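Local coordinates for uncharacterized protein Atu1656 (Agrobacterium tumefaciens, PDB 2OJH) that is of unknown function but belongs to the TolB family and folds as a six-bladed beta-propeller, at residues P41-A46 with H243-D248. Sequence-based numbering, arbitrary orientation.
Sequences PELFEA and HPRDLD. With ACY (acetic acid), chain C.
Arg-245 reaches Glu-45 with the end of its guanidinium, and both terminal nitrogens converge on a single carboxylate oxygen. NH1 of Arg-245 lies 2.7 Å from Glu-45 OE1, which sits in the guanidinium plane, so the salt bridge is end-on and forked. Arg-245 NH2 is modelled 2.5 Å from the same OE1, shorter than a normal bond, and that exact distance is doubtful. The two groups are not coplanar: their planes stand 59° apart. Both nitrogens approach OE1 from one face of the carboxylate, NH2 on the syn side but tilted out of plane, NH1 from well above it. Because two N-H groups share one acceptor, neither bond is straight. Arg-245 was deposited in two conformers, so this grip describes one of them. Leu-43 supplies the apolar side of the contact: its CD2 lies over one face of the guanidinium, toward the rim, 3.8 Å from Arg-245 NH2. With the arginine chain extended from CG to NE, its charged end spans the gap between backbones whose CA atoms, Glu-45 to Arg-245, approach no closer than 10.7 Å.

Farther out, Asn-88 ND2 also bonds to OE1 of the buried Glu-45, adding a third protein donor. Asp-246 pairs with Arg-21, and with Leu-247 it faces Gly-269 in a G1 beta bulge. Two residues before Arg-245, His-243 stacks on Trp-220. The ion pair thus links segment 41-46, which runs into strand 45-49, to the loop leading into strand 247-255, joining sequence-distant blades of a TolB-type six-bladed beta-propeller.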
# COMPACT_ATOMS: atom_id res chain seq x y z
N PRO A 41 -0.19 -21.00 -7.51
CA PRO A 41 1.08 -21.44 -6.92
C PRO A 41 2.20 -20.38 -7.04
O PRO A 41 3.26 -20.56 -6.46
CB PRO A 41 1.42 -22.69 -7.74
CG PRO A 41 0.82 -22.41 -9.07
CD PRO A 41 -0.47 -21.69 -8.78
N GLU A 42 1.94 -19.30 -7.76
CA GLU A 42 2.88 -18.20 -7.86
C GLU A 42 2.77 -17.27 -6.65
O GLU A 42 1.83 -17.39 -5.85
CB GLU A 42 2.65 -17.41 -9.16
CG GLU A 42 2.62 -18.29 -10.42
CD GLU A 42 3.97 -18.89 -10.76
OE1 GLU A 42 5.02 -18.30 -10.42
OE2 GLU A 42 4.00 -19.97 -11.40
N LEU A 43 3.72 -16.35 -6.52
CA LEU A 43 3.70 -15.36 -5.45
C LEU A 43 3.18 -14.04 -6.00
O LEU A 43 3.86 -13.38 -6.80
CB LEU A 43 5.12 -15.20 -4.87
CG LEU A 43 5.27 -14.47 -3.53
CD1 LEU A 43 4.69 -15.32 -2.42
CD2 LEU A 43 6.75 -14.22 -3.29
N PHE A 44 1.95 -13.69 -5.63
CA PHE A 44 1.33 -12.46 -6.09
C PHE A 44 1.14 -11.59 -4.87
O PHE A 44 0.89 -12.11 -3.77
CB PHE A 44 -0.03 -12.73 -6.75
CG PHE A 44 0.07 -12.95 -8.22
CD1 PHE A 44 0.69 -14.09 -8.73
CD2 PHE A 44 -0.43 -11.99 -9.09
CE1 PHE A 44 0.79 -14.30 -10.10
CE2 PHE A 44 -0.32 -12.19 -10.48
CZ PHE A 44 0.29 -13.34 -10.97
N GLU A 45 1.26 -10.27 -5.05
CA GLU A 45 1.38 -9.37 -3.90
C GLU A 45 0.60 -8.08 -4.03
O GLU A 45 0.43 -7.56 -5.13
CB GLU A 45 2.88 -9.05 -3.65
CG GLU A 45 3.69 -10.33 -3.35
CD GLU A 45 5.11 -10.08 -2.94
OE1 GLU A 45 5.33 -9.79 -1.75
OE2 GLU A 45 6.02 -10.25 -3.80
N ALA A 46 0.15 -7.56 -2.89
CA ALA A 46 -0.15 -6.10 -2.79
C ALA A 46 -1.18 -5.53 -3.77
O ALA A 46 -0.88 -4.66 -4.63
CB ALA A 46 1.18 -5.27 -2.81
N HIS A 243 9.02 -5.96 8.52
CA HIS A 243 7.76 -6.51 7.97
C HIS A 243 7.97 -7.74 7.05
O HIS A 243 7.85 -7.65 5.82
CB HIS A 243 6.99 -5.42 7.23
CG HIS A 243 7.79 -4.72 6.16
ND1 HIS A 243 7.44 -4.74 4.83
CD2 HIS A 243 8.90 -3.96 6.24
CE1 HIS A 243 8.29 -4.02 4.13
NE2 HIS A 243 9.19 -3.52 4.96
N PRO A 244 8.31 -8.87 7.64
CA PRO A 244 8.62 -10.09 6.90
C PRO A 244 7.41 -10.76 6.21
O PRO A 244 6.24 -10.40 6.45
CB PRO A 244 9.12 -11.03 8.01
CG PRO A 244 9.46 -10.13 9.15
CD PRO A 244 8.42 -9.09 9.09
N ARG A 245 7.73 -11.74 5.36
CA ARG A 245 6.75 -12.64 4.77
C ARG A 245 6.33 -13.70 5.76
O ARG A 245 7.00 -13.92 6.77
CB ARG A 245 7.40 -13.41 3.63
CG ARG A 245 7.81 -12.56 2.48
CD ARG A 245 7.91 -13.42 1.25
NE ARG A 245 8.13 -12.57 0.10
CZ ARG A 245 7.22 -11.75 -0.40
NH1 ARG A 245 5.99 -11.68 0.12
NH2 ARG A 245 7.53 -10.99 -1.44
N ASP A 246 5.23 -14.37 5.42
CA ASP A 246 4.91 -15.71 5.94
C ASP A 246 4.92 -15.86 7.44
O ASP A 246 5.57 -16.78 7.99
CB ASP A 246 5.80 -16.78 5.27
CG ASP A 246 5.66 -16.82 3.75
OD1 ASP A 246 4.62 -16.40 3.21
OD2 ASP A 246 6.59 -17.27 3.07
N LEU A 247 4.19 -14.97 8.11
CA LEU A 247 4.00 -15.10 9.57
C LEU A 247 2.51 -15.06 9.87
O LEU A 247 1.72 -14.58 9.06
CB LEU A 247 4.68 -13.92 10.28
CG LEU A 247 6.20 -13.82 10.14
CD1 LEU A 247 6.66 -12.46 10.61
CD2 LEU A 247 6.84 -14.92 10.98
N ASP A 248 2.16 -15.53 11.06
CA ASP A 248 0.80 -15.45 11.58
C ASP A 248 0.55 -14.01 12.01
O ASP A 248 1.13 -13.55 13.00
CB ASP A 248 0.65 -16.43 12.75
CG ASP A 248 0.60 -17.87 12.28
OD1 ASP A 248 -0.08 -18.12 11.27
OD2 ASP A 248 1.25 -18.74 12.90
C ACY C . 10.56 -0.23 3.13
O ACY C . 10.20 -0.79 2.06
OXT ACY C . 10.39 -0.69 4.27
CH3 ACY C . 11.23 1.09 3.05